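PDB 6DXU: glycosyl hydrolase family 2, TIM barrel domain protein from Parabacteroides merdae ATCC 43184, which is a gut bacterial beta-glucuronidase of glycoside hydrolase family 2 that probably cleaves glucuronic acid from beta-glucuronides. Local coordinates for residues S211-N216 and P275-V280; R308-E311 and P317-L320; N411-H416 and R458-R463. All blocks are in the same frame, centred on the assembly; numbering follows the deposited sequence.

Contact 1: S211-N216 and P275-V280; sequences SSLSSN and PVLWDV
L213 turns its CG anti to the backbone N (chi1 -165°), and this sends both methyl groups across to P275 and L277. L277 answers with CG anti to its own carbonyl carbon, beside the backbone N (chi1 -58°). Its CB points neither toward L213 nor away from it, and the methyl end closes the gap. The second torsion points CD1 onward and leaves CD2 turned to L213. The two methyls of L213 then divide the work. CD1 meets CG of P275, the outer corner of the pyrrolidine ring, at 3.6 Å. CD2 of L213 meets CD2 of L277, also at 3.6 Å, so these two leucines touch methyl to methyl. CD2 of L277 also lies 4.0 Å from CD1 of L213 and so reaches both branches of the fork. The side chains run obliquely to one another. The backbones stay well apart, with the CA atoms of L213 and P275 8.7 Å from each other.

L213 is the last residue of strand 203-213, and P275-V280 belongs to the loop between strands 263-273 and 286-294. The contact therefore joins the end of an outer strand to a connection within what is, as in other family 2 enzymes, probably an immunoglobulin-like beta-sandwich domain. Just past L213 the chain turns. There S214 OG donates to N216 OD1 at 3.0 Å, approaching from above the carbonyl plane, and also bonds E219. On the other segment, W278 faces elsewhere, its NE1 bonded to the backbone O of D379. F307 covers P275.

The contact buries little surface, 108 Å² in all. It is made of methyl and ring carbons alone, so the join is one of shape and van der Waals packing without directional bonds.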
loop_
_atom_site.group_PDB
_atom_site.type_symbol
_atom_site.label_atom_id
_atom_site.label_comp_id
_atom_site.label_asym_id
_atom_site.label_seq_id
_atom_site.Cartn_x
_atom_site.Cartn_y
_atom_site.Cartn_z
ATOM N N SER D 211 -13.911 34.656 -24.520
ATOM C CA SER D 211 -14.606 35.651 -25.325
ATOM C C SER D 211 -15.870 36.091 -24.604
ATOM O O SER D 211 -16.567 35.269 -24.000
ATOM C CB SER D 211 -14.948 35.104 -26.707
ATOM O OG SER D 211 -15.721 33.929 -26.595
ATOM N N SER D 212 -16.146 37.393 -24.659
ATOM C CA SER D 212 -17.351 37.985 -24.095
ATOM C C SER D 212 -17.864 39.040 -25.059
ATOM O O SER D 212 -17.111 39.588 -25.871
ATOM C CB SER D 212 -17.115 38.597 -22.713
ATOM O OG SER D 212 -16.039 39.513 -22.738
ATOM N N LEU D 213 -19.165 39.294 -24.989
ATOM C CA LEU D 213 -19.830 40.176 -25.936
ATOM C C LEU D 213 -20.621 41.216 -25.152
ATOM O O LEU D 213 -21.428 40.858 -24.289
ATOM C CB LEU D 213 -20.710 39.334 -26.859
ATOM C CG LEU D 213 -21.248 39.938 -28.130
ATOM C CD1 LEU D 213 -20.082 40.395 -29.002
ATOM C CD2 LEU D 213 -22.027 38.824 -28.822
ATOM N N SER D 214 -20.373 42.497 -25.441
ATOM C CA SER D 214 -20.978 43.616 -24.716
ATOM C C SER D 214 -22.508 43.585 -24.785
ATOM O O SER D 214 -23.124 42.756 -25.469
ATOM C CB SER D 214 -20.457 44.950 -25.250
ATOM O OG SER D 214 -20.934 45.204 -26.556
ATOM N N SER D 215 -23.124 44.498 -24.019
ATOM C CA SER D 215 -24.580 44.515 -23.907
ATOM C C SER D 215 -25.250 44.686 -25.270
ATOM O O SER D 215 -26.134 43.903 -25.640
ATOM C CB SER D 215 -25.012 45.623 -22.945
ATOM O OG SER D 215 -24.338 45.484 -21.704
ATOM N N ASN D 216 -24.821 45.679 -26.048
ATOM C CA ASN D 216 -25.434 45.920 -27.356
ATOM C C ASN D 216 -24.889 45.014 -28.457
ATOM O O ASN D 216 -25.286 45.170 -29.615
ATOM C CB ASN D 216 -25.263 47.390 -27.748
ATOM C CG ASN D 216 -23.810 47.817 -27.762
ATOM O OD1 ASN D 216 -22.914 46.992 -27.936
ATOM N ND2 ASN D 216 -23.568 49.114 -27.603
ATOM N N PRO D 275 -17.971 42.805 -33.853
ATOM C CA PRO D 275 -17.539 41.444 -34.184
ATOM C C PRO D 275 -18.624 40.723 -34.966
ATOM O O PRO D 275 -19.816 41.003 -34.823
ATOM C CB PRO D 275 -17.304 40.797 -32.813
ATOM C CG PRO D 275 -18.254 41.512 -31.911
ATOM C CD PRO D 275 -18.300 42.950 -32.425
ATOM N N VAL D 276 -18.194 39.817 -35.842
ATOM C CA VAL D 276 -19.134 38.931 -36.515
ATOM C C VAL D 276 -19.624 37.869 -35.540
ATOM O O VAL D 276 -18.823 37.177 -34.894
ATOM C CB VAL D 276 -18.479 38.300 -37.748
ATOM C CG1 VAL D 276 -19.459 37.382 -38.430
ATOM C CG2 VAL D 276 -17.999 39.397 -38.701
ATOM N N LEU D 277 -20.940 37.737 -35.417
ATOM C CA LEU D 277 -21.508 36.878 -34.393
ATOM C C LEU D 277 -21.683 35.454 -34.908
ATOM O O LEU D 277 -21.988 35.232 -36.081
ATOM C CB LEU D 277 -22.849 37.422 -33.902
ATOM C CG LEU D 277 -22.843 38.841 -33.320
ATOM C CD1 LEU D 277 -24.158 39.135 -32.602
ATOM C CD2 LEU D 277 -21.670 39.015 -32.360
ATOM N N TRP D 278 -21.481 34.497 -34.014
ATOM C CA TRP D 278 -21.799 33.101 -34.281
ATOM C C TRP D 278 -23.290 32.885 -34.051
ATOM O O TRP D 278 -23.844 33.338 -33.048
ATOM C CB TRP D 278 -20.976 32.187 -33.358
ATOM C CG TRP D 278 -21.104 30.707 -33.625
ATOM C CD1 TRP D 278 -20.273 29.932 -34.396
ATOM C CD2 TRP D 278 -22.119 29.827 -33.122
ATOM N NE1 TRP D 278 -20.709 28.620 -34.389
ATOM C CE2 TRP D 278 -21.841 28.533 -33.624
ATOM C CE3 TRP D 278 -23.234 30.004 -32.296
ATOM C CZ2 TRP D 278 -22.640 27.423 -33.326
ATOM C CZ3 TRP D 278 -24.026 28.905 -31.999
ATOM C CH2 TRP D 278 -23.722 27.629 -32.509
ATOM N N ASP D 279 -23.935 32.191 -34.981
ATOM C CA ASP D 279 -25.369 31.952 -34.947
ATOM C C ASP D 279 -25.649 30.550 -35.473
ATOM O O ASP D 279 -24.820 29.965 -36.169
ATOM C CB ASP D 279 -26.100 33.028 -35.769
ATOM C CG ASP D 279 -27.552 32.709 -35.987
ATOM O OD1 ASP D 279 -27.869 32.262 -37.112
ATOM O OD2 ASP D 279 -28.366 32.871 -35.049
ATOM N N VAL D 280 -26.815 29.995 -35.114
ATOM C CA VAL D 280 -27.134 28.648 -35.584
ATOM C C VAL D 280 -27.450 28.634 -37.074
ATOM O O VAL D 280 -27.287 27.598 -37.727
ATOM C CB VAL D 280 -28.279 28.014 -34.771
ATOM C CG1 VAL D 280 -27.811 27.733 -33.318
ATOM C CG2 VAL D 280 -29.531 28.877 -34.793
#

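Contact 2: R308-E311 and P317-L320; sequences RHTE and PFFL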
loop_
_atom_site.group_PDB
_atom_site.type_symbol
_atom_site.label_atom_id
_atom_site.label_comp_id
_atom_site.label_asym_id
_atom_site.label_seq_id
_atom_site.Cartn_x
_atom_site.Cartn_y
_atom_site.Cartn_z
ATOM N N ARG D 308 -20.855 35.097 -29.244
ATOM C CA ARG D 308 -22.311 35.017 -29.217
ATOM C C ARG D 308 -22.797 35.235 -27.791
ATOM O O ARG D 308 -22.099 34.921 -26.823
ATOM C CB ARG D 308 -22.825 33.680 -29.773
ATOM C CG ARG D 308 -22.902 32.526 -28.763
ATOM C CD ARG D 308 -21.511 32.008 -28.392
ATOM N NE ARG D 308 -21.593 30.874 -27.476
ATOM C CZ ARG D 308 -21.747 30.987 -26.161
ATOM N NH1 ARG D 308 -21.819 32.192 -25.591
ATOM N NH2 ARG D 308 -21.819 29.895 -25.411
ATOM N N HIS D 309 -23.991 35.809 -27.681
ATOM C CA HIS D 309 -24.642 36.087 -26.407
ATOM C C HIS D 309 -25.802 35.121 -26.221
ATOM O O HIS D 309 -26.621 34.955 -27.130
ATOM C CB HIS D 309 -25.159 37.534 -26.365
ATOM C CG HIS D 309 -25.740 37.926 -25.045
ATOM N ND1 HIS D 309 -27.068 37.734 -24.732
ATOM C CD2 HIS D 309 -25.176 38.503 -23.956
ATOM C CE1 HIS D 309 -27.295 38.161 -23.502
ATOM N NE2 HIS D 309 -26.163 38.630 -23.009
ATOM N N THR D 310 -25.877 34.492 -25.051
ATOM C CA THR D 310 -26.955 33.565 -24.735
ATOM C C THR D 310 -27.645 34.005 -23.453
ATOM O O THR D 310 -27.007 34.550 -22.543
ATOM C CB THR D 310 -26.425 32.117 -24.579
ATOM O OG1 THR D 310 -25.498 32.063 -23.494
ATOM C CG2 THR D 310 -25.728 31.671 -25.843
ATOM N N GLU D 311 -28.958 33.774 -23.378
ATOM C CA GLU D 311 -29.684 34.140 -22.167
ATOM C C GLU D 311 -30.903 33.248 -21.981
ATOM O O GLU D 311 -31.719 33.117 -22.892
ATOM C CB GLU D 311 -30.126 35.611 -22.203
ATOM C CG GLU D 311 -30.872 36.033 -20.937
ATOM C CD GLU D 311 -31.346 37.484 -20.966
ATOM O OE1 GLU D 311 -31.161 38.163 -21.999
ATOM O OE2 GLU D 311 -31.898 37.941 -19.944
ATOM N N PRO D 317 -38.280 31.858 -22.199
ATOM C CA PRO D 317 -37.574 31.099 -23.240
ATOM C C PRO D 317 -36.092 31.419 -23.312
ATOM O O PRO D 317 -35.515 32.025 -22.401
ATOM C CB PRO D 317 -38.301 31.522 -24.521
ATOM C CG PRO D 317 -38.728 32.947 -24.243
ATOM C CD PRO D 317 -38.970 33.042 -22.745
ATOM N N PHE D 318 -35.485 31.039 -24.425
ATOM C CA PHE D 318 -34.050 31.141 -24.629
ATOM C C PHE D 318 -33.763 32.146 -25.732
ATOM O O PHE D 318 -34.463 32.179 -26.750
ATOM C CB PHE D 318 -33.468 29.767 -24.989
ATOM C CG PHE D 318 -32.023 29.809 -25.404
ATOM C CD1 PHE D 318 -31.018 29.886 -24.446
ATOM C CD2 PHE D 318 -31.676 29.748 -26.744
ATOM C CE1 PHE D 318 -29.684 29.927 -24.819
ATOM C CE2 PHE D 318 -30.354 29.788 -27.131
ATOM C CZ PHE D 318 -29.348 29.873 -26.158
ATOM N N PHE D 319 -32.743 32.976 -25.517
ATOM C CA PHE D 319 -32.372 34.032 -26.449
ATOM C C PHE D 319 -30.940 33.838 -26.909
ATOM O O PHE D 319 -30.036 33.687 -26.085
ATOM C CB PHE D 319 -32.517 35.423 -25.819
ATOM C CG PHE D 319 -33.935 35.910 -25.754
ATOM C CD1 PHE D 319 -34.353 36.951 -26.557
ATOM C CD2 PHE D 319 -34.853 35.316 -24.910
ATOM C CE1 PHE D 319 -35.661 37.397 -26.509
ATOM C CE2 PHE D 319 -36.163 35.760 -24.866
ATOM C CZ PHE D 319 -36.562 36.795 -25.663
ATOM N N LEU D 320 -30.741 33.857 -28.220
ATOM C CA LEU D 320 -29.419 33.833 -28.838
ATOM C C LEU D 320 -29.214 35.169 -29.540
ATOM O O LEU D 320 -30.019 35.542 -30.402
ATOM C CB LEU D 320 -29.292 32.676 -29.833
ATOM C CG LEU D 320 -27.952 32.606 -30.571
ATOM C CD1 LEU D 320 -26.825 32.344 -29.570
ATOM C CD2 LEU D 320 -27.976 31.548 -31.657
#
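T310 and E311 pair with L320 and F319 in a beta hairpin, strands 310-312 and 318-320, that leads into barrel strand 323-331. The strands are antiparallel. T310 and L320 form a non-hydrogen-bonded pair, and E311 and F319 form the hydrogen-bonded pair beside it.

The backbone bonds are two. E311 N donates to F319 O at 2.9 Å, and F319 N donates to E311 O at 2.8 Å. The second is the straighter, with an N-H...O angle of 158°. CA-H...O contacts flank the two bonds. T310 CA points its hydrogen at F319 O, 3.4 Å away, so that oxygen serves two neighbours. E311 O likewise takes a CA-H contact from F318 besides its N-H bond. A third such contact runs from L320 CA to H309 O at 3.5 Å.

Apolar packing lies on the face that carries T310 and L320. F318 has CG anti to its backbone N (chi1 172°), which brings the ring alongside T310 on the opposite strand. Its CE1 comes to 3.9 Å from T310 CB. The methyl CG2 of T310 meets L320 CD1 at 3.9 Å and also lies over one face of the R308 guanidinium, toward its rim. L327 and L325 of strand 323-331 touch F318 and L320, and I423 touches T310. The other face bears E311 and F319, whose CB atoms are neighbours. K313 makes a cation-pi contact with the F319 ring.

The polar end of R308 is used outside the hairpin. Its NE bonds P420 O, and NH2 makes a weak bond to V422 O. The aliphatic part of the chain remains with the hairpin, where R308 CG meets L320 CD1 at 4.0 Å, the two side chains crossing at about a right angle.

Contact 3: N411-H416 and R458-R463; sequences NMIVQH and RLDDTR
Two neighbouring helices of the TIM barrel, 399-416 and 442-459, meet here near their C-terminal ends, where the second runs into an Asx turn at D460. I413 carries the contact. Its CG2 lies anti to the backbone N, and this methyl sits 3.8 Å from D460 CB and 4.0 Å from L459 CB. It thus rests on the beta carbons of two successive residues, the last of the helix and the first beyond it.

Beyond CB, the carboxylate of D460 bonds within its own turn. OD1 takes two bonds from T462. The hydroxyl OG1 donates to D460 OD1 at 2.7 Å on the syn lone pair, while the backbone N of T462 reaches the same oxygen at 3.2 Å from well above the carboxylate plane. OD2 receives R463 NH1 at 2.9 Å in a nearly straight salt bridge, with an N-H...O angle of 163°. That oxygen lies in the guanidinium plane of R463. With both oxygens held, the carboxylate is fixed in rotation, and the D460-R463 type I turn is tied across its side chains.

D460 OD2 also accepts from W425 NE1, and R463 NE donates to V422 O, so the aspartate-arginine pair is joined to strand 422-429. W425 of that strand lies against I413, H416 and R463. H416 ND1 bonds E387 OE1 of strand 384-388. The contact is therefore a mostly buried seam between two barrel helices, closed on its inner side by strand 422-429.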
loop_
_atom_site.group_PDB
_atom_site.type_symbol
_atom_site.label_atom_id
_atom_site.label_comp_id
_atom_site.label_asym_id
_atom_site.label_seq_id
_atom_site.Cartn_x
_atom_site.Cartn_y
_atom_site.Cartn_z
ATOM N N ASN D 411 -12.108 18.149 -16.623
ATOM C CA ASN D 411 -11.513 17.861 -17.923
ATOM C C ASN D 411 -12.430 18.316 -19.058
ATOM O O ASN D 411 -11.971 18.919 -20.033
ATOM C CB ASN D 411 -11.216 16.360 -18.051
ATOM C CG ASN D 411 -9.952 15.932 -17.307
ATOM O OD1 ASN D 411 -9.188 16.769 -16.818
ATOM N ND2 ASN D 411 -9.733 14.612 -17.214
ATOM N N MET D 412 -13.733 18.042 -18.943
ATOM C CA MET D 412 -14.668 18.404 -20.002
ATOM C C MET D 412 -14.715 19.913 -20.208
ATOM O O MET D 412 -14.699 20.403 -21.344
ATOM C CB MET D 412 -16.059 17.863 -19.660
ATOM C CG MET D 412 -17.129 18.255 -20.659
ATOM S SD MET D 412 -18.714 17.494 -20.261
ATOM C CE MET D 412 -19.154 18.331 -18.728
ATOM N N ILE D 413 -14.797 20.666 -19.113
ATOM C CA ILE D 413 -14.883 22.121 -19.210
ATOM C C ILE D 413 -13.582 22.697 -19.748
ATOM O O ILE D 413 -13.590 23.520 -20.670
ATOM C CB ILE D 413 -15.247 22.730 -17.846
ATOM C CG1 ILE D 413 -16.661 22.287 -17.455
ATOM C CG2 ILE D 413 -15.112 24.265 -17.903
ATOM C CD1 ILE D 413 -17.078 22.687 -16.053
ATOM N N VAL D 414 -12.452 22.246 -19.208
ATOM C CA VAL D 414 -11.149 22.715 -19.677
ATOM C C VAL D 414 -10.947 22.368 -21.148
ATOM O O VAL D 414 -10.480 23.197 -21.939
ATOM C CB VAL D 414 -10.030 22.128 -18.794
ATOM C CG1 VAL D 414 -8.671 22.302 -19.455
ATOM C CG2 VAL D 414 -10.035 22.792 -17.418
ATOM N N GLN D 415 -11.307 21.145 -21.545
ATOM C CA GLN D 415 -11.028 20.729 -22.916
ATOM C C GLN D 415 -11.968 21.365 -23.937
ATOM O O GLN D 415 -11.530 21.645 -25.052
ATOM C CB GLN D 415 -11.084 19.205 -23.034
ATOM C CG GLN D 415 -9.887 18.556 -22.339
ATOM C CD GLN D 415 -10.036 17.072 -22.156
ATOM O OE1 GLN D 415 -10.816 16.428 -22.848
ATOM N NE2 GLN D 415 -9.258 16.512 -21.221
ATOM N N HIS D 416 -13.239 21.610 -23.594
ATOM C CA HIS D 416 -14.218 22.111 -24.565
ATOM C C HIS D 416 -14.616 23.563 -24.324
ATOM O O HIS D 416 -15.558 24.052 -24.962
ATOM C CB HIS D 416 -15.462 21.219 -24.566
ATOM C CG HIS D 416 -15.214 19.870 -25.161
ATOM N ND1 HIS D 416 -16.142 18.849 -25.124
ATOM C CD2 HIS D 416 -14.144 19.385 -25.836
ATOM C CE1 HIS D 416 -15.636 17.781 -25.715
ATOM N NE2 HIS D 416 -14.433 18.082 -26.169
ATOM N N ARG D 458 -16.959 27.867 -10.899
ATOM C CA ARG D 458 -15.598 28.298 -10.610
ATOM C C ARG D 458 -14.749 28.232 -11.876
ATOM O O ARG D 458 -14.000 29.164 -12.177
ATOM C CB ARG D 458 -15.006 27.410 -9.500
ATOM C CG ARG D 458 -14.579 28.091 -8.198
ATOM C CD ARG D 458 -14.840 27.269 -6.888
ATOM N NE ARG D 458 -15.001 25.807 -6.993
ATOM C CZ ARG D 458 -15.780 25.095 -6.170
ATOM N NH1 ARG D 458 -16.456 25.725 -5.213
ATOM N NH2 ARG D 458 -15.885 23.764 -6.274
ATOM N N LEU D 459 -14.913 27.175 -12.671
ATOM C CA LEU D 459 -14.104 27.010 -13.874
ATOM C C LEU D 459 -14.591 27.881 -15.032
ATOM O O LEU D 459 -13.783 28.368 -15.828
ATOM C CB LEU D 459 -14.105 25.536 -14.285
ATOM C CG LEU D 459 -13.309 24.620 -13.359
ATOM C CD1 LEU D 459 -13.503 23.158 -13.746
ATOM C CD2 LEU D 459 -11.839 25.023 -13.432
ATOM N N ASP D 460 -15.903 28.062 -15.169
ATOM C CA ASP D 460 -16.441 28.711 -16.369
ATOM C C ASP D 460 -17.822 29.271 -16.016
ATOM O O ASP D 460 -18.832 28.590 -16.199
ATOM C CB ASP D 460 -16.537 27.727 -17.522
ATOM C CG ASP D 460 -17.187 28.330 -18.754
ATOM O OD1 ASP D 460 -17.223 29.578 -18.882
ATOM O OD2 ASP D 460 -17.676 27.545 -19.597
ATOM N N ASP D 461 -17.859 30.517 -15.559
ATOM C CA ASP D 461 -19.151 31.085 -15.198
ATOM C C ASP D 461 -19.906 31.653 -16.392
ATOM O O ASP D 461 -20.940 32.297 -16.190
ATOM C CB ASP D 461 -18.996 32.163 -14.117
ATOM C CG ASP D 461 -18.368 33.443 -14.643
ATOM O OD1 ASP D 461 -18.529 34.494 -13.983
ATOM O OD2 ASP D 461 -17.776 33.418 -15.742
ATOM N N THR D 462 -19.414 31.466 -17.615
ATOM C CA THR D 462 -20.146 31.941 -18.782
ATOM C C THR D 462 -21.168 30.934 -19.270
ATOM O O THR D 462 -21.887 31.218 -20.235
ATOM C CB THR D 462 -19.202 32.271 -19.949
ATOM O OG1 THR D 462 -18.770 31.055 -20.584
ATOM C CG2 THR D 462 -18.002 33.080 -19.476
ATOM N N ARG D 463 -21.229 29.746 -18.678
ATOM C CA ARG D 463 -22.189 28.761 -19.145
ATOM C C ARG D 463 -23.075 28.306 -17.989
ATOM O O ARG D 463 -22.767 28.529 -16.813
ATOM C CB ARG D 463 -21.452 27.602 -19.809
ATOM C CG ARG D 463 -20.785 28.119 -21.100
ATOM C CD ARG D 463 -20.045 27.036 -21.739
ATOM N NE ARG D 463 -19.582 27.320 -23.095
ATOM C CZ ARG D 463 -18.334 27.631 -23.404
ATOM N NH1 ARG D 463 -17.420 27.737 -22.443
ATOM N NH2 ARG D 463 -17.994 27.776 -24.678
#

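How the contacts relate
Contacts 1 and 2 are partly buried, whereas contact 3 is mostly buried. No secondary-structure element is shared. Contact 1 joins a strand end to a loop of the domain before the barrel, contact 2 is a hairpin leading into barrel strand 323-331, and contact 3 joins barrel helices. Chemistry follows place: apolar carbons alone in contact 1, backbone bonding plus packing in contact 2, and an apolar touch beside a charged turn in contact 3. Contacts 1 and 2 meet directly, as W278 O packs on R308 CB. R308 and R463 bring contacts 2 and 3 together; both reach V422 O, R308 weakly. Contacts 1 and 3 do not touch.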